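Local coordinates for protein orotidine 5'-phosphate decarboxylase (Pyrococcus horikoshii, PDB 2CZD) that probably catalyses the decarboxylation of orotidine 5'-monophosphate to UMP, the last step of de novo UMP biosynthesis, as a homodimeric TIM barrel, at residues 1-6 / 179-184; 85-90 / 115-120; 105-110 / 137-142. All blocks are in the same frame, centred on the assembly; numbering follows the deposited sequence.

Contact 1 of 3, residues 1-6 / 179-184; sequences MIVLAL and ADYIIV
M1 reaches over the ring of Y181, and beyond that pair I2, V3, L4 and A5 run parallel to I182, I183 and V184. The methyl CE of M1 sits over one face of the ring, 4.0 Å from its centroid and 30° off the normal, a CH-pi contact; the sulfur SD lies obliquely to the same ring, which makes the pair a Met-aromatic contact. The bend at chi3 (-77°) folds CE back over the ring, while CB of M1 stays 3.4 Å from CD1 of Y181. V3 approaches Y181 too, its CG2 3.8 Å from CB of the tyrosine, and its CB lies beside CG1 of I183, both side chains pointing the same way. With an alanine in place of Y181, the M1 methyl would probably lose the surface it rests on and the M1 chain would be freer to turn.

Behind these side chains is a ladder of four backbone hydrogen bonds: I182 N to M1 O, V3 N to I182 O (2.8 Å, 175° at the hydrogen), V184 N to V3 O, and A5 N to V184 O. This register joins the first strand, 2-5, to the last, 181-184, and so closes the eight-stranded barrel. Outside it, I2 and V184 both lean on I201 of helix 194-205, and CG2 of I2 meets CG2 of V184 at 4.0 Å. V3 touches the substrate-binding K29, and I182 touches I164 of the substrate-binding loop. The closure thus combines directional bonds between backbones with apolar packing on both faces of the sheet, V3 and I183 on one and I2 and V184 on the other.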
loop_
_atom_site.group_PDB
_atom_site.type_symbol
_atom_site.label_atom_id
_atom_site.label_comp_id
_atom_site.label_asym_id
_atom_site.label_seq_id
_atom_site.Cartn_x
_atom_site.Cartn_y
_atom_site.Cartn_z
ATOM N N MET B 1 -21.596 1.450 -16.366
ATOM C CA MET B 1 -20.466 0.497 -16.550
ATOM C C MET B 1 -20.071 -0.090 -15.207
ATOM O O MET B 1 -19.936 0.609 -14.203
ATOM C CB MET B 1 -19.267 1.186 -17.206
ATOM C CG MET B 1 -19.537 1.629 -18.643
ATOM S SD MET B 1 -18.137 2.451 -19.405
ATOM C CE MET B 1 -18.228 4.090 -18.646
ATOM N N ILE B 2 -19.883 -1.394 -15.206
ATOM C CA ILE B 2 -19.556 -2.107 -13.985
ATOM C C ILE B 2 -18.095 -2.503 -13.874
ATOM O O ILE B 2 -17.518 -2.993 -14.832
ATOM C CB ILE B 2 -20.414 -3.407 -13.900
ATOM C CG1 ILE B 2 -21.886 -3.034 -13.880
ATOM C CG2 ILE B 2 -20.016 -4.261 -12.689
ATOM C CD1 ILE B 2 -22.806 -4.250 -14.021
ATOM N N VAL B 3 -17.515 -2.265 -12.698
ATOM C CA VAL B 3 -16.153 -2.688 -12.404
ATOM C C VAL B 3 -16.329 -3.845 -11.435
ATOM O O VAL B 3 -16.880 -3.674 -10.364
ATOM C CB VAL B 3 -15.325 -1.586 -11.713
ATOM C CG1 VAL B 3 -13.984 -2.181 -11.236
ATOM C CG2 VAL B 3 -15.080 -0.436 -12.717
ATOM N N LEU B 4 -15.881 -5.031 -11.830
ATOM C CA LEU B 4 -16.009 -6.204 -10.967
ATOM C C LEU B 4 -14.814 -6.313 -10.027
ATOM O O LEU B 4 -13.682 -6.464 -10.494
ATOM C CB LEU B 4 -16.089 -7.483 -11.817
ATOM C CG LEU B 4 -16.094 -8.777 -10.994
ATOM C CD1 LEU B 4 -17.356 -8.850 -10.150
ATOM C CD2 LEU B 4 -16.029 -9.982 -11.950
ATOM N N ALA B 5 -15.077 -6.212 -8.725
ATOM C CA ALA B 5 -14.031 -6.376 -7.700
ATOM C C ALA B 5 -13.921 -7.898 -7.586
ATOM O O ALA B 5 -14.712 -8.559 -6.878
ATOM C CB ALA B 5 -14.474 -5.758 -6.382
ATOM N N LEU B 6 -12.943 -8.445 -8.308
ATOM C CA LEU B 6 -12.750 -9.893 -8.407
ATOM C C LEU B 6 -11.971 -10.447 -7.228
ATOM O O LEU B 6 -10.822 -10.915 -7.361
ATOM C CB LEU B 6 -12.047 -10.223 -9.718
ATOM C CG LEU B 6 -11.992 -11.710 -10.088
ATOM C CD1 LEU B 6 -13.415 -12.225 -10.281
ATOM C CD2 LEU B 6 -11.188 -11.878 -11.363
ATOM N N ALA B 179 -21.646 8.888 -10.956
ATOM C CA ALA B 179 -20.766 7.738 -11.086
ATOM C C ALA B 179 -20.621 7.275 -12.532
ATOM O O ALA B 179 -21.618 6.926 -13.188
ATOM C CB ALA B 179 -21.280 6.562 -10.239
ATOM N N ASP B 180 -19.391 7.275 -13.052
ATOM C CA ASP B 180 -19.161 6.736 -14.390
ATOM C C ASP B 180 -19.137 5.207 -14.369
ATOM O O ASP B 180 -19.495 4.559 -15.352
ATOM C CB ASP B 180 -17.839 7.242 -14.958
ATOM C CG ASP B 180 -17.860 8.729 -15.169
ATOM O OD1 ASP B 180 -17.322 9.460 -14.312
ATOM O OD2 ASP B 180 -18.447 9.168 -16.194
ATOM N N TYR B 181 -18.675 4.650 -13.249
ATOM C CA TYR B 181 -18.591 3.212 -13.026
ATOM C C TYR B 181 -19.091 2.886 -11.636
ATOM O O TYR B 181 -18.917 3.674 -10.691
ATOM C CB TYR B 181 -17.135 2.722 -13.087
ATOM C CG TYR B 181 -16.448 2.977 -14.403
ATOM C CD1 TYR B 181 -16.479 2.024 -15.423
ATOM C CD2 TYR B 181 -15.785 4.185 -14.635
ATOM C CE1 TYR B 181 -15.860 2.265 -16.652
ATOM C CE2 TYR B 181 -15.171 4.440 -15.850
ATOM C CZ TYR B 181 -15.211 3.482 -16.849
ATOM O OH TYR B 181 -14.613 3.741 -18.055
ATOM N N ILE B 182 -19.697 1.703 -11.523
ATOM C CA ILE B 182 -20.177 1.188 -10.260
ATOM C C ILE B 182 -19.251 0.001 -9.976
ATOM O O ILE B 182 -19.057 -0.848 -10.857
ATOM C CB ILE B 182 -21.621 0.659 -10.386
ATOM C CG1 ILE B 182 -22.560 1.796 -10.817
ATOM C CG2 ILE B 182 -22.063 0.069 -9.065
ATOM C CD1 ILE B 182 -22.572 2.937 -9.843
ATOM N N ILE B 183 -18.643 -0.037 -8.789
ATOM C CA ILE B 183 -17.765 -1.153 -8.415
ATOM C C ILE B 183 -18.627 -2.142 -7.636
ATOM O O ILE B 183 -19.230 -1.793 -6.613
ATOM C CB ILE B 183 -16.601 -0.672 -7.525
ATOM C CG1 ILE B 183 -15.707 0.258 -8.349
ATOM C CG2 ILE B 183 -15.830 -1.852 -6.955
ATOM C CD1 ILE B 183 -14.664 0.971 -7.505
ATOM N N VAL B 184 -18.711 -3.353 -8.172
ATOM C CA VAL B 184 -19.504 -4.430 -7.592
ATOM C C VAL B 184 -18.634 -5.634 -7.252
ATOM O O VAL B 184 -17.782 -6.003 -8.042
ATOM C CB VAL B 184 -20.575 -4.871 -8.603
ATOM C CG1 VAL B 184 -21.484 -5.957 -7.978
ATOM C CG2 VAL B 184 -21.405 -3.671 -9.019
#

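Contact 2 of 3, residues 85-90 / 115-120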
loop_
_atom_site.group_PDB
_atom_site.type_symbol
_atom_site.label_atom_id
_atom_site.label_comp_id
_atom_site.label_asym_id
_atom_site.label_seq_id
_atom_site.Cartn_x
_atom_site.Cartn_y
_atom_site.Cartn_z
ATOM N N HIS B 85 -2.859 6.482 -3.567
ATOM C CA HIS B 85 -3.312 7.473 -2.584
ATOM C C HIS B 85 -2.796 8.848 -2.988
ATOM O O HIS B 85 -1.806 8.969 -3.715
ATOM C CB HIS B 85 -2.742 7.174 -1.192
ATOM C CG HIS B 85 -3.644 6.348 -0.330
ATOM N ND1 HIS B 85 -4.828 6.829 0.184
ATOM C CD2 HIS B 85 -3.523 5.072 0.122
ATOM C CE1 HIS B 85 -5.400 5.890 0.917
ATOM N NE2 HIS B 85 -4.628 4.810 0.896
ATOM N N THR B 86 -3.494 9.868 -2.500
ATOM C CA THR B 86 -3.135 11.265 -2.721
ATOM C C THR B 86 -2.302 11.776 -1.537
ATOM O O THR B 86 -1.441 12.639 -1.709
ATOM C CB THR B 86 -4.405 12.150 -2.798
ATOM O OG1 THR B 86 -5.249 11.651 -3.839
ATOM C CG2 THR B 86 -4.065 13.591 -3.136
ATOM N N PHE B 87 -2.570 11.224 -0.345
ATOM C CA PHE B 87 -1.966 11.663 0.936
ATOM C C PHE B 87 -0.448 11.746 0.988
ATOM O O PHE B 87 0.099 12.637 1.630
ATOM C CB PHE B 87 -2.454 10.711 2.065
ATOM C CG PHE B 87 -2.788 11.373 3.389
ATOM C CD1 PHE B 87 -1.827 12.055 4.122
ATOM C CD2 PHE B 87 -4.068 11.252 3.930
ATOM C CE1 PHE B 87 -2.144 12.618 5.387
ATOM C CE2 PHE B 87 -4.382 11.820 5.206
ATOM C CZ PHE B 87 -3.415 12.495 5.906
ATOM N N VAL B 88 0.230 10.833 0.301
ATOM C CA VAL B 88 1.675 10.760 0.350
ATOM C C VAL B 88 2.389 11.821 -0.477
ATOM O O VAL B 88 3.591 12.001 -0.345
ATOM C CB VAL B 88 2.115 9.303 -0.006
ATOM C CG1 VAL B 88 3.624 9.125 0.062
ATOM C CG2 VAL B 88 1.475 8.348 1.014
ATOM N N GLY B 89 1.653 12.531 -1.322
ATOM C CA GLY B 89 2.298 13.583 -2.085
ATOM C C GLY B 89 2.180 13.432 -3.587
ATOM O O GLY B 89 1.983 12.333 -4.096
ATOM N N ARG B 90 2.313 14.555 -4.284
ATOM C CA ARG B 90 2.227 14.588 -5.739
ATOM C C ARG B 90 3.369 13.818 -6.422
ATOM O O ARG B 90 3.163 13.233 -7.484
ATOM C CB ARG B 90 2.230 16.042 -6.208
ATOM C CG ARG B 90 0.996 16.804 -5.752
ATOM C CD ARG B 90 1.223 18.310 -5.910
ATOM N NE ARG B 90 0.031 19.142 -5.679
ATOM C CZ ARG B 90 -0.516 19.441 -4.495
ATOM N NH1 ARG B 90 -0.015 18.979 -3.348
ATOM N NH2 ARG B 90 -1.567 20.266 -4.459
ATOM N N GLU B 115 -10.926 10.147 10.474
ATOM C CA GLU B 115 -9.876 10.708 11.290
ATOM C C GLU B 115 -8.910 11.665 10.589
ATOM O O GLU B 115 -8.615 12.737 11.127
ATOM C CB GLU B 115 -9.118 9.568 11.981
ATOM C CG GLU B 115 -10.022 8.843 12.978
ATOM C CD GLU B 115 -9.449 7.542 13.526
ATOM O OE1 GLU B 115 -8.245 7.259 13.338
ATOM O OE2 GLU B 115 -10.225 6.813 14.177
ATOM N N PHE B 116 -8.426 11.288 9.406
ATOM C CA PHE B 116 -7.479 12.133 8.684
ATOM C C PHE B 116 -7.767 12.299 7.196
ATOM O O PHE B 116 -7.599 13.381 6.653
ATOM C CB PHE B 116 -6.045 11.584 8.823
ATOM C CG PHE B 116 -5.578 11.440 10.241
ATOM C CD1 PHE B 116 -5.515 10.185 10.855
ATOM C CD2 PHE B 116 -5.192 12.564 10.970
ATOM C CE1 PHE B 116 -5.068 10.050 12.186
ATOM C CE2 PHE B 116 -4.743 12.440 12.301
ATOM C CZ PHE B 116 -4.682 11.182 12.903
ATOM N N ILE B 117 -8.166 11.222 6.534
ATOM C CA ILE B 117 -8.419 11.268 5.105
ATOM C C ILE B 117 -9.623 12.122 4.706
ATOM O O ILE B 117 -9.487 13.097 3.976
ATOM C CB ILE B 117 -8.637 9.836 4.551
ATOM C CG1 ILE B 117 -7.349 9.013 4.680
ATOM C CG2 ILE B 117 -9.093 9.898 3.107
ATOM C CD1 ILE B 117 -6.335 9.242 3.587
ATOM N N ASN B 118 -10.804 11.762 5.194
ATOM C CA ASN B 118 -11.989 12.506 4.783
ATOM C C ASN B 118 -12.008 14.004 5.135
ATOM O O ASN B 118 -12.587 14.803 4.392
ATOM C CB ASN B 118 -13.230 11.762 5.273
ATOM C CG ASN B 118 -13.411 10.418 4.558
ATOM O OD1 ASN B 118 -12.548 9.990 3.800
ATOM N ND2 ASN B 118 -14.528 9.756 4.810
ATOM N N PRO B 119 -11.382 14.411 6.254
ATOM C CA PRO B 119 -11.390 15.848 6.547
ATOM C C PRO B 119 -10.576 16.593 5.473
ATOM O O PRO B 119 -10.747 17.797 5.274
ATOM C CB PRO B 119 -10.726 15.918 7.921
ATOM C CG PRO B 119 -11.251 14.677 8.582
ATOM C CD PRO B 119 -11.073 13.635 7.471
ATOM N N LEU B 120 -9.695 15.875 4.783
ATOM C CA LEU B 120 -8.867 16.473 3.739
ATOM C C LEU B 120 -9.399 16.266 2.315
ATOM O O LEU B 120 -8.768 16.702 1.359
ATOM C CB LEU B 120 -7.437 15.912 3.814
ATOM C CG LEU B 120 -6.521 16.514 4.892
ATOM C CD1 LEU B 120 -5.279 15.653 5.084
ATOM C CD2 LEU B 120 -6.122 17.925 4.476
#
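F87 meets F116 and L120 where two loops of the TIM barrel come together: 85-90, leading from strand 81-85 to helix 90-97, and 115-120, the end of the loop between strand 101-105 and helix 121-131. Across the two segments the interaction is apolar, without hydrogen bonds. The side chains of F87 and L120 cross at about a right angle; with CG of L120 anti to its carbonyl carbon (chi1 -79°), its CD1 comes 3.8 Å from CZ of F87. I117 lies against the same ring, but the modelled placement of its CD1 is doubtful.

Within each loop a backbone bond fixes the turn. A type I turn from T86 to G89 is closed by G89 N to T86 O (3.1 Å), and G89 takes the N-cap position of the following helix. In 115-120, L120 N bonds to I117 O at 2.9 Å. Among the side chains, NE2 of H85, a neighbour of the active-site K59, is hydrogen-bonded to A61 O of the second subunit.

Aromatic contacts extend this cluster into the dimer interface. F87 stacks on F87 of the second subunit and also meets the ring of F124 in its own chain. Within the contact itself, CB of F116 lies 4.0 Å from CE2 of the F87 ring, and the F116 carbonyl carbon lies in that ring's plane at its edge.

Contact 3 of 3, residues 105-110 / 137-142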
loop_
_atom_site.group_PDB
_atom_site.type_symbol
_atom_site.label_atom_id
_atom_site.label_comp_id
_atom_site.label_asym_id
_atom_site.label_seq_id
_atom_site.Cartn_x
_atom_site.Cartn_y
_atom_site.Cartn_z
ATOM N N VAL B 105 -7.185 8.197 -4.697
ATOM C CA VAL B 105 -8.035 8.086 -3.522
ATOM C C VAL B 105 -8.161 9.468 -2.902
ATOM O O VAL B 105 -7.153 10.074 -2.483
ATOM C CB VAL B 105 -7.418 7.163 -2.434
ATOM C CG1 VAL B 105 -8.284 7.205 -1.158
ATOM C CG2 VAL B 105 -7.269 5.740 -2.961
ATOM N N VAL B 106 -9.394 9.961 -2.837
ATOM C CA VAL B 106 -9.646 11.262 -2.239
ATOM C C VAL B 106 -10.558 11.187 -1.021
ATOM O O VAL B 106 -10.679 12.150 -0.269
ATOM C CB VAL B 106 -10.254 12.248 -3.273
ATOM C CG1 VAL B 106 -9.343 12.342 -4.482
ATOM C CG2 VAL B 106 -11.675 11.819 -3.674
ATOM N N GLU B 107 -11.192 10.041 -0.827
ATOM C CA GLU B 107 -12.108 9.847 0.293
ATOM C C GLU B 107 -12.245 8.339 0.500
ATOM O O GLU B 107 -12.234 7.580 -0.474
ATOM C CB GLU B 107 -13.472 10.454 -0.060
ATOM C CG GLU B 107 -14.475 10.409 1.085
ATOM C CD GLU B 107 -15.767 11.141 0.752
ATOM O OE1 GLU B 107 -15.701 12.323 0.355
ATOM O OE2 GLU B 107 -16.844 10.542 0.905
ATOM N N MET B 108 -12.363 7.903 1.755
ATOM C CA MET B 108 -12.515 6.475 2.016
ATOM C C MET B 108 -13.806 6.130 2.746
ATOM O O MET B 108 -14.462 7.005 3.324
ATOM C CB MET B 108 -11.278 5.932 2.727
ATOM C CG MET B 108 -10.151 5.771 1.730
ATOM S SD MET B 108 -8.630 5.138 2.458
ATOM C CE MET B 108 -8.943 3.360 2.392
ATOM N N SER B 109 -14.153 4.843 2.705
ATOM C CA SER B 109 -15.416 4.322 3.232
ATOM C C SER B 109 -15.513 3.840 4.672
ATOM O O SER B 109 -16.605 3.802 5.245
ATOM C CB SER B 109 -15.894 3.175 2.319
ATOM O OG SER B 109 -15.579 3.428 0.954
ATOM N N HIS B 110 -14.385 3.471 5.264
ATOM C CA HIS B 110 -14.382 2.926 6.619
ATOM C C HIS B 110 -14.416 3.966 7.735
ATOM O O HIS B 110 -14.116 5.147 7.514
ATOM C CB HIS B 110 -13.136 2.062 6.791
ATOM C CG HIS B 110 -11.860 2.838 6.672
ATOM N ND1 HIS B 110 -11.503 3.519 5.522
ATOM C CD2 HIS B 110 -10.865 3.050 7.564
ATOM C CE1 HIS B 110 -10.337 4.113 5.713
ATOM N NE2 HIS B 110 -9.926 3.845 6.943
ATOM N N ILE B 137 -12.169 7.670 -6.649
ATOM C CA ILE B 137 -13.199 6.828 -6.061
ATOM C C ILE B 137 -14.117 7.646 -5.149
ATOM O O ILE B 137 -13.661 8.523 -4.411
ATOM C CB ILE B 137 -12.549 5.675 -5.268
ATOM C CG1 ILE B 137 -11.876 4.708 -6.255
ATOM C CG2 ILE B 137 -13.599 4.975 -4.408
ATOM C CD1 ILE B 137 -11.166 3.561 -5.593
ATOM N N ALA B 138 -15.424 7.404 -5.242
ATOM C CA ALA B 138 -16.383 8.107 -4.378
ATOM C C ALA B 138 -17.145 7.023 -3.641
ATOM O O ALA B 138 -17.956 6.303 -4.243
ATOM C CB ALA B 138 -17.376 8.952 -5.214
ATOM N N PRO B 139 -16.865 6.857 -2.337
ATOM C CA PRO B 139 -17.559 5.841 -1.542
ATOM C C PRO B 139 -19.017 6.049 -1.905
ATOM O O PRO B 139 -19.598 7.069 -1.550
ATOM C CB PRO B 139 -17.246 6.262 -0.111
ATOM C CG PRO B 139 -15.829 6.818 -0.237
ATOM C CD PRO B 139 -15.916 7.635 -1.517
ATOM N N GLY B 140 -19.572 5.101 -2.663
ATOM C CA GLY B 140 -20.939 5.193 -3.131
ATOM C C GLY B 140 -21.961 4.769 -2.105
ATOM O O GLY B 140 -23.169 4.808 -2.372
ATOM N N THR B 141 -21.472 4.348 -0.940
ATOM C CA THR B 141 -22.335 3.926 0.159
ATOM C C THR B 141 -23.549 4.843 0.187
ATOM O O THR B 141 -24.633 4.477 -0.279
ATOM C CB THR B 141 -21.590 4.033 1.490
ATOM O OG1 THR B 141 -22.525 4.321 2.536
ATOM C CG2 THR B 141 -20.549 5.134 1.429
ATOM N N ARG B 142 -23.356 6.040 0.735
ATOM C CA ARG B 142 -24.418 7.035 0.787
ATOM C C ARG B 142 -24.212 7.933 -0.425
ATOM O O ARG B 142 -23.144 8.528 -0.595
ATOM C CB ARG B 142 -24.348 7.841 2.088
ATOM C CG ARG B 142 -22.945 8.138 2.580
ATOM C CD ARG B 142 -22.831 7.791 4.063
ATOM N NE ARG B 142 -23.859 8.467 4.857
ATOM C CZ ARG B 142 -24.130 8.198 6.134
ATOM N NH1 ARG B 142 -23.452 7.254 6.777
ATOM N NH2 ARG B 142 -25.086 8.873 6.770
HETATM O O HOH W 1 -11.432 8.126 -3.373
#
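P139 packs its ring against E107, M108 and S109, in the loops that follow strands 101-105 and 135-137. The van der Waals contacts fall along the ring. CB of P139 lies 3.5 Å from OG of S109, and CG of P139 rests on the carbonyl carbon of M108. At the other end, CD of P139 is 3.9 Å from OE2 of E107. The glutamate arrives with CG anti to its backbone N (chi1 -175°) and an extended chain, which lays the aliphatic part obliquely across the proline. S109 is a substrate-binding residue, so P139 packs directly beside one of the residues that line the active site.

Polar contact between the segments runs through one water. It accepts from V106 N at 2.8 Å and donates to E107 O (3.1 Å). It also donates to I137 O at the end of strand 135-137, where the modelled 2.5 Å is very short and its exact value doubtful. The water thus bridges the two segments, which no direct hydrogen bond joins.

Charge is met outside the pair: OE1 of E107 forms a salt bridge with R145 of helix 144-150, which probably favours the ionised glutamate. E107 also packs on I149 of that helix and on T121 of helix 121-131. On the barrel side, V105 and I137 both touch I83 of strand 81-85, and A138 is hydrogen-bonded through its backbone to L160 of strand 158-161.

How the contacts relate
All three contacts belong to one eight-stranded TIM barrel. Contact 1 joins the first and last strands, so contacts 2 and 3 are nested inside the chain loop it closes. Contacts 2 and 3 have alternating segments: 85-90, 105-110, 115-120, then 137-142. Their centres are about 12 Å apart and they touch, T86 OG1 reaching V105 O at 2.8 Å and N118 OD1 reaching M108 N at 2.9 Å, both probable hydrogen bonds. Contact 1 is separate, its centre about 13 Å from that of contact 3 and about 23 Å from that of contact 2. Contacts 2 and 3 both touch the second subunit, linking loops near the active site to the dimer interface, whereas contact 1 lies wholly within its own chain.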